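PDB 2GNO: DNA polymerase III, gamma subunit-related protein from Thermotoga maritima, which probably binds DNA and belongs with the AAA+ type subunits of bacterial DNA polymerase III. Local coordinates for residues 7-12 and 21-26; 28-33 and 139-144; 37-42 and 85-90. All coordinates share one frame; numbering follows the deposited sequence.

Contact 1: 7-12 and 21-26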
loop_
_atom_site.group_PDB
_atom_site.type_symbol
_atom_site.label_atom_id
_atom_site.label_comp_id
_atom_site.label_asym_id
_atom_site.label_seq_id
_atom_site.Cartn_x
_atom_site.Cartn_y
_atom_site.Cartn_z
ATOM N N GLU A 7 6.039 -20.537 -8.055
ATOM C CA GLU A 7 6.546 -21.904 -8.250
ATOM C C GLU A 7 8.030 -22.036 -7.924
ATOM O O GLU A 7 8.448 -23.060 -7.388
ATOM C CB GLU A 7 6.251 -22.403 -9.684
ATOM C CG GLU A 7 6.476 -23.915 -9.894
ATOM C CD GLU A 7 5.602 -24.794 -8.976
ATOM O OE1 GLU A 7 4.466 -24.384 -8.640
ATOM O OE2 GLU A 7 6.045 -25.907 -8.613
ATOM N N THR A 8 8.817 -21.003 -8.242
ATOM C CA THR A 8 10.258 -20.992 -7.958
ATOM C C THR A 8 10.470 -20.977 -6.444
ATOM O O THR A 8 11.284 -21.739 -5.926
ATOM C CB THR A 8 10.946 -19.813 -8.652
ATOM O OG1 THR A 8 10.710 -19.905 -10.067
ATOM C CG2 THR A 8 12.452 -19.829 -8.399
ATOM N N LEU A 9 9.707 -20.124 -5.754
ATOM C CA LEU A 9 9.721 -20.033 -4.296
ATOM C C LEU A 9 9.325 -21.329 -3.611
ATOM O O LEU A 9 9.956 -21.726 -2.632
ATOM C CB LEU A 9 8.756 -18.939 -3.797
ATOM C CG LEU A 9 9.239 -17.502 -3.811
ATOM C CD1 LEU A 9 8.114 -16.543 -3.519
ATOM C CD2 LEU A 9 10.368 -17.339 -2.811
ATOM N N LYS A 10 8.248 -21.937 -4.103
ATOM C CA LYS A 10 7.721 -23.198 -3.589
ATOM C C LYS A 10 8.791 -24.282 -3.530
ATOM O O LYS A 10 8.917 -24.979 -2.521
ATOM C CB LYS A 10 6.521 -23.657 -4.454
ATOM C CG LYS A 10 5.873 -24.956 -4.001
ATOM C CD LYS A 10 4.658 -25.285 -4.818
ATOM C CE LYS A 10 4.051 -26.621 -4.422
ATOM N NZ LYS A 10 4.976 -27.765 -4.552
ATOM N N ARG A 11 9.565 -24.386 -4.607
ATOM C CA ARG A 11 10.644 -25.359 -4.730
ATOM C C ARG A 11 11.793 -25.091 -3.755
ATOM O O ARG A 11 12.325 -26.029 -3.141
ATOM C CB ARG A 11 11.163 -25.359 -6.160
ATOM C CG ARG A 11 10.094 -25.730 -7.184
ATOM N N ILE A 12 12.161 -23.812 -3.633
ATOM C CA ILE A 12 13.212 -23.355 -2.714
ATOM C C ILE A 12 12.780 -23.685 -1.286
ATOM O O ILE A 12 13.586 -24.183 -0.495
ATOM C CB ILE A 12 13.471 -21.831 -2.881
ATOM C CG1 ILE A 12 14.150 -21.570 -4.236
ATOM C CG2 ILE A 12 14.375 -21.292 -1.757
ATOM C CD1 ILE A 12 14.269 -20.110 -4.636
ATOM N N ILE A 21 12.816 -15.440 4.001
ATOM C CA ILE A 21 12.769 -14.893 2.648
ATOM C C ILE A 21 12.323 -13.452 2.724
ATOM O O ILE A 21 11.545 -13.070 3.612
ATOM C CB ILE A 21 11.738 -15.690 1.773
ATOM C CG1 ILE A 21 12.109 -17.176 1.714
ATOM C CG2 ILE A 21 11.647 -15.093 0.354
ATOM C CD1 ILE A 21 11.057 -18.068 1.036
ATOM N N LEU A 22 12.849 -12.639 1.827
ATOM C CA LEU A 22 12.474 -11.254 1.740
ATOM C C LEU A 22 11.953 -11.093 0.344
ATOM O O LEU A 22 12.704 -11.331 -0.628
ATOM C CB LEU A 22 13.640 -10.293 1.965
ATOM C CG LEU A 22 13.219 -8.805 1.906
ATOM C CD1 LEU A 22 12.493 -8.372 3.151
ATOM C CD2 LEU A 22 14.397 -7.988 1.736
ATOM N N ILE A 23 10.676 -10.723 0.235
ATOM C CA ILE A 23 10.038 -10.475 -1.055
ATOM C C ILE A 23 10.185 -8.981 -1.271
ATOM O O ILE A 23 9.648 -8.173 -0.501
ATOM C CB ILE A 23 8.595 -10.978 -1.099
ATOM C CG1 ILE A 23 8.644 -12.511 -0.987
ATOM C CG2 ILE A 23 7.925 -10.554 -2.411
ATOM C CD1 ILE A 23 7.362 -13.188 -0.934
ATOM N N ASN A 24 10.892 -8.632 -2.350
ATOM C CA ASN A 24 11.230 -7.258 -2.684
ATOM C C ASN A 24 10.682 -6.806 -4.036
ATOM O O ASN A 24 10.787 -7.525 -5.035
ATOM C CB ASN A 24 12.767 -7.191 -2.669
ATOM C CG ASN A 24 13.337 -5.784 -2.843
ATOM O OD1 ASN A 24 14.396 -5.652 -3.430
ATOM N ND2 ASN A 24 12.658 -4.749 -2.327
ATOM N N GLY A 25 10.091 -5.621 -4.089
ATOM C CA GLY A 25 9.551 -5.136 -5.364
ATOM C C GLY A 25 9.213 -3.669 -5.333
ATOM O O GLY A 25 9.036 -3.102 -4.255
ATOM N N GLU A 26 9.136 -3.052 -6.512
ATOM C CA GLU A 26 8.806 -1.632 -6.620
ATOM C C GLU A 26 7.301 -1.339 -6.540
ATOM O O GLU A 26 6.930 -0.225 -6.174
ATOM C CB GLU A 26 9.391 -1.024 -7.911
#

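Contact 2: 28-33 and 139-144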
loop_
_atom_site.group_PDB
_atom_site.type_symbol
_atom_site.label_atom_id
_atom_site.label_comp_id
_atom_site.label_asym_id
_atom_site.label_seq_id
_atom_site.Cartn_x
_atom_site.Cartn_y
_atom_site.Cartn_z
ATOM N N LEU A 28 3.493 -1.019 -5.224
ATOM C CA LEU A 28 3.024 -0.644 -3.869
ATOM C C LEU A 28 2.465 -1.789 -3.030
ATOM O O LEU A 28 2.615 -1.781 -1.803
ATOM C CB LEU A 28 1.940 0.438 -3.933
ATOM C CG LEU A 28 2.279 1.808 -4.531
ATOM C CD1 LEU A 28 1.039 2.693 -4.549
ATOM C CD2 LEU A 28 3.387 2.488 -3.776
ATOM N N SER A 29 1.813 -2.749 -3.691
ATOM C CA SER A 29 1.196 -3.898 -3.019
ATOM C C SER A 29 1.603 -5.293 -3.489
ATOM O O SER A 29 1.311 -6.234 -2.771
ATOM C CB SER A 29 -0.330 -3.764 -3.110
ATOM O OG SER A 29 -0.738 -3.695 -4.451
ATOM N N TYR A 30 2.271 -5.451 -4.642
ATOM C CA TYR A 30 2.636 -6.789 -5.122
ATOM C C TYR A 30 3.504 -7.587 -4.125
ATOM O O TYR A 30 3.197 -8.734 -3.931
ATOM C CB TYR A 30 3.205 -6.765 -6.538
ATOM C CG TYR A 30 3.297 -8.089 -7.254
ATOM C CD1 TYR A 30 2.150 -8.833 -7.537
ATOM C CD2 TYR A 30 4.502 -8.526 -7.784
ATOM C CE1 TYR A 30 2.220 -10.026 -8.266
ATOM C CE2 TYR A 30 4.580 -9.689 -8.528
ATOM C CZ TYR A 30 3.444 -10.438 -8.760
ATOM O OH TYR A 30 3.565 -11.592 -9.485
ATOM N N PRO A 31 4.563 -6.983 -3.507
ATOM C CA PRO A 31 5.339 -7.732 -2.490
ATOM C C PRO A 31 4.466 -8.285 -1.357
ATOM O O PRO A 31 4.673 -9.431 -0.955
ATOM C CB PRO A 31 6.357 -6.717 -1.978
ATOM C CG PRO A 31 6.534 -5.765 -3.175
ATOM C CD PRO A 31 5.170 -5.664 -3.784
ATOM N N ARG A 32 3.537 -7.469 -0.854
ATOM C CA ARG A 32 2.605 -7.867 0.207
ATOM C C ARG A 32 1.652 -8.978 -0.230
ATOM O O ARG A 32 1.415 -9.909 0.532
ATOM C CB ARG A 32 1.769 -6.674 0.665
ATOM C CG ARG A 32 2.519 -5.598 1.442
ATOM C CD ARG A 32 1.696 -4.320 1.513
ATOM N NE ARG A 32 0.337 -4.578 2.002
ATOM C CZ ARG A 32 -0.061 -4.589 3.279
ATOM N NH1 ARG A 32 0.758 -4.288 4.271
ATOM N NH2 ARG A 32 -1.334 -4.870 3.559
ATOM N N GLU A 33 1.102 -8.860 -1.439
ATOM C CA GLU A 33 0.162 -9.867 -1.994
ATOM C C GLU A 33 0.819 -11.181 -2.368
ATOM O O GLU A 33 0.210 -12.243 -2.219
ATOM C CB GLU A 33 -0.609 -9.298 -3.167
ATOM C CG GLU A 33 -1.524 -8.155 -2.762
ATOM C CD GLU A 33 -2.571 -8.567 -1.765
ATOM O OE1 GLU A 33 -3.198 -9.629 -1.934
ATOM O OE2 GLU A 33 -2.776 -7.818 -0.807
ATOM N N ASN A 139 8.189 -8.665 -9.731
ATOM C CA ASN A 139 7.684 -7.713 -10.728
ATOM C C ASN A 139 6.326 -8.184 -11.203
ATOM O O ASN A 139 6.147 -9.371 -11.444
ATOM C CB ASN A 139 8.655 -7.655 -11.911
ATOM C CG ASN A 139 9.994 -7.052 -11.528
ATOM O OD1 ASN A 139 10.082 -5.855 -11.247
ATOM N ND2 ASN A 139 11.048 -7.870 -11.546
ATOM N N VAL A 140 5.376 -7.263 -11.304
ATOM C CA VAL A 140 4.013 -7.565 -11.748
ATOM C C VAL A 140 4.182 -7.862 -13.234
ATOM O O VAL A 140 4.651 -6.980 -13.945
ATOM C CB VAL A 140 3.090 -6.337 -11.541
ATOM C CG1 VAL A 140 1.721 -6.536 -12.155
ATOM C CG2 VAL A 140 2.961 -5.987 -10.052
ATOM N N PRO A 141 3.835 -9.087 -13.710
ATOM C CA PRO A 141 4.050 -9.385 -15.135
ATOM C C PRO A 141 3.261 -8.519 -16.110
ATOM O O PRO A 141 2.186 -8.027 -15.763
ATOM C CB PRO A 141 3.605 -10.851 -15.272
ATOM C CG PRO A 141 3.507 -11.375 -13.915
ATOM C CD PRO A 141 3.221 -10.230 -13.017
ATOM N N LYS A 142 3.810 -8.356 -17.323
ATOM C CA LYS A 142 3.170 -7.565 -18.380
ATOM C C LYS A 142 1.789 -8.113 -18.711
ATOM O O LYS A 142 0.854 -7.348 -18.907
ATOM C CB LYS A 142 4.033 -7.537 -19.645
ATOM N N GLU A 143 1.682 -9.438 -18.783
ATOM C CA GLU A 143 0.400 -10.102 -19.061
ATOM C C GLU A 143 -0.725 -9.669 -18.108
ATOM O O GLU A 143 -1.841 -9.480 -18.564
ATOM C CB GLU A 143 0.492 -11.646 -19.168
ATOM C CG GLU A 143 1.215 -12.452 -18.060
ATOM C CD GLU A 143 2.749 -12.496 -18.191
ATOM O OE1 GLU A 143 3.318 -11.758 -19.034
ATOM O OE2 GLU A 143 3.383 -13.279 -17.445
ATOM N N PHE A 144 -0.431 -9.489 -16.819
ATOM C CA PHE A 144 -1.448 -9.029 -15.849
ATOM C C PHE A 144 -2.029 -7.657 -16.229
ATOM O O PHE A 144 -3.252 -7.470 -16.182
ATOM C CB PHE A 144 -0.900 -8.992 -14.412
ATOM C CG PHE A 144 -1.822 -8.314 -13.439
ATOM C CD1 PHE A 144 -2.932 -8.977 -12.939
ATOM C CD2 PHE A 144 -1.600 -7.005 -13.044
ATOM C CE1 PHE A 144 -3.801 -8.343 -12.060
ATOM C CE2 PHE A 144 -2.464 -6.373 -12.166
ATOM C CZ PHE A 144 -3.564 -7.044 -11.677
HETATM O O HOH W 1 6.100 -12.294 -10.516
#

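Contact 3: 37-42 and 85-90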
loop_
_atom_site.group_PDB
_atom_site.type_symbol
_atom_site.label_atom_id
_atom_site.label_comp_id
_atom_site.label_asym_id
_atom_site.label_seq_id
_atom_site.Cartn_x
_atom_site.Cartn_y
_atom_site.Cartn_z
ATOM N N GLU A 37 -0.313 -14.731 -0.441
ATOM C CA GLU A 37 -0.736 -15.888 -1.217
ATOM C C GLU A 37 0.290 -17.023 -1.184
ATOM O O GLU A 37 -0.022 -18.126 -1.548
ATOM C CB GLU A 37 -0.968 -15.449 -2.680
ATOM C CG GLU A 37 -2.147 -14.512 -2.859
ATOM C CD GLU A 37 -3.489 -15.161 -2.529
ATOM O OE1 GLU A 37 -3.591 -16.400 -2.639
ATOM O OE2 GLU A 37 -4.439 -14.438 -2.165
ATOM N N LEU A 38 1.491 -16.775 -0.690
ATOM C CA LEU A 38 2.532 -17.797 -0.703
ATOM C C LEU A 38 2.246 -19.077 0.060
ATOM O O LEU A 38 2.446 -20.144 -0.484
ATOM C CB LEU A 38 3.893 -17.207 -0.283
ATOM C CG LEU A 38 5.132 -18.098 -0.373
ATOM C CD1 LEU A 38 5.279 -18.607 -1.779
ATOM C CD2 LEU A 38 6.364 -17.307 -0.009
ATOM N N PRO A 39 1.794 -18.989 1.307
ATOM C CA PRO A 39 1.552 -20.201 2.067
ATOM C C PRO A 39 0.557 -21.165 1.436
ATOM O O PRO A 39 0.814 -22.379 1.407
ATOM C CB PRO A 39 1.048 -19.661 3.411
ATOM C CG PRO A 39 1.565 -18.282 3.451
ATOM C CD PRO A 39 1.512 -17.790 2.110
ATOM N N GLU A 40 -0.563 -20.644 0.955
ATOM C CA GLU A 40 -1.551 -21.472 0.277
ATOM C C GLU A 40 -1.010 -22.024 -1.029
ATOM O O GLU A 40 -1.327 -23.150 -1.387
ATOM C CB GLU A 40 -2.860 -20.740 0.062
ATOM C CG GLU A 40 -3.865 -21.548 -0.723
ATOM C CD GLU A 40 -5.260 -21.001 -0.667
ATOM O OE1 GLU A 40 -5.543 -20.041 0.070
ATOM O OE2 GLU A 40 -6.076 -21.561 -1.371
ATOM N N TYR A 41 -0.200 -21.248 -1.740
ATOM C CA TYR A 41 0.399 -21.735 -2.970
ATOM C C TYR A 41 1.343 -22.918 -2.696
ATOM O O TYR A 41 1.355 -23.877 -3.448
ATOM C CB TYR A 41 1.128 -20.642 -3.719
ATOM C CG TYR A 41 1.548 -21.113 -5.092
ATOM C CD1 TYR A 41 0.677 -21.037 -6.161
ATOM C CD2 TYR A 41 2.798 -21.700 -5.299
ATOM C CE1 TYR A 41 1.044 -21.525 -7.419
ATOM C CE2 TYR A 41 3.172 -22.160 -6.542
ATOM C CZ TYR A 41 2.297 -22.074 -7.597
ATOM O OH TYR A 41 2.669 -22.545 -8.843
ATOM N N VAL A 42 2.120 -22.857 -1.619
ATOM C CA VAL A 42 3.020 -23.958 -1.283
ATOM C C VAL A 42 2.266 -25.172 -0.742
ATOM O O VAL A 42 2.565 -26.294 -1.110
ATOM C CB VAL A 42 4.064 -23.534 -0.214
ATOM C CG1 VAL A 42 4.935 -24.724 0.274
ATOM C CG2 VAL A 42 4.958 -22.434 -0.734
ATOM N N TYR A 85 4.064 -20.405 8.802
ATOM C CA TYR A 85 4.482 -19.206 8.086
ATOM C C TYR A 85 4.287 -17.922 8.871
ATOM O O TYR A 85 3.307 -17.788 9.561
ATOM C CB TYR A 85 3.671 -19.078 6.797
ATOM C CG TYR A 85 3.863 -20.233 5.845
ATOM C CD1 TYR A 85 3.197 -21.443 6.046
ATOM C CD2 TYR A 85 4.657 -20.105 4.714
ATOM C CE1 TYR A 85 3.378 -22.507 5.201
ATOM C CE2 TYR A 85 4.862 -21.182 3.857
ATOM C CZ TYR A 85 4.212 -22.384 4.117
ATOM O OH TYR A 85 4.326 -23.464 3.290
ATOM N N VAL A 86 5.247 -17.005 8.782
ATOM C CA VAL A 86 5.130 -15.701 9.415
ATOM C C VAL A 86 5.318 -14.668 8.312
ATOM O O VAL A 86 6.320 -14.706 7.621
ATOM C CB VAL A 86 6.180 -15.451 10.528
ATOM C CG1 VAL A 86 6.098 -14.010 11.032
ATOM C CG2 VAL A 86 5.987 -16.413 11.663
ATOM N N ILE A 87 4.359 -13.748 8.163
ATOM C CA ILE A 87 4.422 -12.697 7.163
ATOM C C ILE A 87 4.640 -11.360 7.868
ATOM O O ILE A 87 3.875 -11.007 8.757
ATOM C CB ILE A 87 3.160 -12.669 6.321
ATOM C CG1 ILE A 87 2.974 -14.029 5.623
ATOM C CG2 ILE A 87 3.241 -11.560 5.288
ATOM C CD1 ILE A 87 1.592 -14.274 5.170
ATOM N N VAL A 88 5.705 -10.650 7.508
ATOM C CA VAL A 88 6.002 -9.337 8.122
ATOM C C VAL A 88 5.983 -8.350 6.968
ATOM O O VAL A 88 6.897 -8.344 6.153
ATOM C CB VAL A 88 7.362 -9.303 8.794
ATOM C CG1 VAL A 88 7.588 -7.936 9.496
ATOM C CG2 VAL A 88 7.491 -10.469 9.778
ATOM N N HIS A 89 4.947 -7.522 6.905
ATOM C CA HIS A 89 4.816 -6.559 5.805
ATOM C C HIS A 89 5.639 -5.308 6.014
ATOM O O HIS A 89 5.666 -4.786 7.128
ATOM C CB HIS A 89 3.368 -6.130 5.630
ATOM C CG HIS A 89 2.443 -7.240 5.214
ATOM N ND1 HIS A 89 2.626 -7.953 4.054
ATOM C CD2 HIS A 89 1.256 -7.647 5.712
ATOM C CE1 HIS A 89 1.644 -8.818 3.906
ATOM N NE2 HIS A 89 0.787 -8.641 4.890
ATOM N N ASP A 90 6.308 -4.819 4.971
ATOM C CA ASP A 90 7.116 -3.585 5.075
ATOM C C ASP A 90 8.076 -3.628 6.274
ATOM O O ASP A 90 8.093 -2.725 7.119
ATOM C CB ASP A 90 6.161 -2.385 5.072
ATOM C CG ASP A 90 5.469 -2.201 3.722
ATOM O OD1 ASP A 90 6.161 -2.252 2.681
ATOM O OD2 ASP A 90 4.253 -1.941 3.690
#

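Contact 1: 7-12 and 21-26
Leu9 reaches out from helix 5-14 and sets its two methyl branches against two isoleucines of strand 19-24. Every touch between the segments is apolar. Leu9 CD2 meets Ile21 CD1 at 4.0 Å and also lies beside the other branch of that residue, Ile21 CG2, at 4.1 Å, so a single methyl is met by both arms of the isoleucine. The second methyl, Leu9 CD1, approaches Ile23 CD1 at 4.3 Å, a looser touch made by the far end of the Ile23 chain. With Leu9 CG anti to the carbonyl carbon (chi1 -82°), the two methyls point at the strand, one to each isoleucine. A leucine, branched at CG, suits this bridging place. Isoleucine suits the strand because its branch at CB is well tolerated in extended backbone.

Polar bonding is left to the backbone and to other faces. The helix keeps its own pattern, for example Arg11 N to Glu7 O at 3.3 Å, and Ile21 and Ile23 are tied by their backbones to strand 113-119. Leu22 and Asn24 face the other side of the sheet, where Leu22 packs on Trp122 and Leu125 and the Asn24 amide is hydrogen-bonded to Thr119 O.

Further apolar groups complete the layer: Leu9 also packs on Val136 of the edge strand 134-137 and on Leu38 of helix 30-43, while Ile23 lies against Val34. Helix 5-14 therefore covers one face of the parallel sheet beside helix 30-43. Because all three touching residues are buried hydrocarbon and no bond fixes a direction between them, the contact depends on shape and exclusion of water: against this strand helix 5-14 is placed by fit alone, while a hydrogen bond between Glu7 and Tyr41 ties it to helix 30-43.

Contact 2: 28-33 and 139-144
One water links Tyr30 to Asn139: it lies 2.8 Å from Tyr30 OH, at the edge of the ring and in its plane, and donates to the backbone oxygen Asn139 O at 3.1 Å. Tyr30 CE2 itself lies 3.3 Å from Asn139 O, so that carbonyl borders the ring as well. Over one face comes Val140 CG2, a CH-pi contact 3.9 Å from the Tyr30 ring centroid and 26° off the normal, displaced toward the CG side of the ring. Pro141 CD comes within 3.8 Å of Tyr30 OH. With CG anti to the backbone N (chi1 -166°), the ring projects from the first turn of helix 30-43 to the linker before helix 142-152; Asp27 OD1 binds Tyr30 N, and Phe166 meets the ring edge-to-face. A sodium ion is bound about 4 Å from the Tyr30 side chain. Were Tyr30 replaced by an alanine, the Val140 methyl would probably lose its aromatic face and the water its hydroxyl partner. Tyrosine suits this junction, probably between the ATPase-like part and the lid: its flat face takes hydrocarbon while its hydroxyl reaches water, a link greasy at the base and hydrated at the rim.

Contact 3: 37-42 and 85-90
Pro39 lies nearly flat over the ring of Tyr85, tilted so that its CA, CB and CG come closest. Pro39 CB stands 3.7 Å from the Tyr85 ring centroid and only 11° off the normal, a CH-pi contact placed over the centre of the face. The neighbouring carbon joins in, Pro39 CG standing 3.8 Å from Tyr85 CD2. A proline suits this place because its rigid ring offers several C-H groups together to an aromatic face. At the far end of the tyrosine, Val42 CG1 comes within 3.3 Å of Tyr85 OH. Farther along the strand, Ile87 CD1 touches Pro39 CG loosely at 4.4 Å.

The next shell explains how these groups are held. Tyr85 CG is anti to its carbonyl carbon (chi1 -61°), which carries the ring along the helix from Pro39 to Val42, one turn later. There the hydroxyl is hydrogen-bonded to Glu43 OE2, so a buried aromatic still has a polar mate for its oxygen. Pro39 has no N-H to give, and the helix is kinked where the nitrogens of Pro39 and Glu40 lack bonds to the preceding turn; the regular pattern resumes with Tyr41 N to Glu37 O at 3.1 Å.

Outward from this, Tyr85 and Ile87 are backbone-bonded to the strand at 52-55, and Val86 to strand 113-119, while Val86 and Val88 pack on helix 64-74 across the sheet. The helix at 37-42 runs roughly antiparallel (155°) to the strand at 85-88, their local axes 9.6 Å apart, as expected for the helix of a beta-alpha-beta crossover joining strands 19-24 and 52-55. Strand 84-88 lies beneath that crossover, and helix 5-14 packs beside helix 30-43, where Ile13 touches Val42.

Contacts 1 and 3 are wholly buried and lie on the same face of the parallel sheet, whose strand order 2-3-4-1-5 is that of AAA+ ATPase domains; contact 2 is only partly buried. Helix 30-43 unites them: contact 2 uses its first turn, contact 3 its later part, and the helix of contact 1 packs alongside that later part. Chemistry follows place. Aliphatic against aliphatic fills contact 1, and a proline on a tyrosine face fills contact 3, where the tyrosine hydroxyl is bonded to a carboxylate. In contact 2, near the lid, the tyrosine hydroxyl turns instead to water.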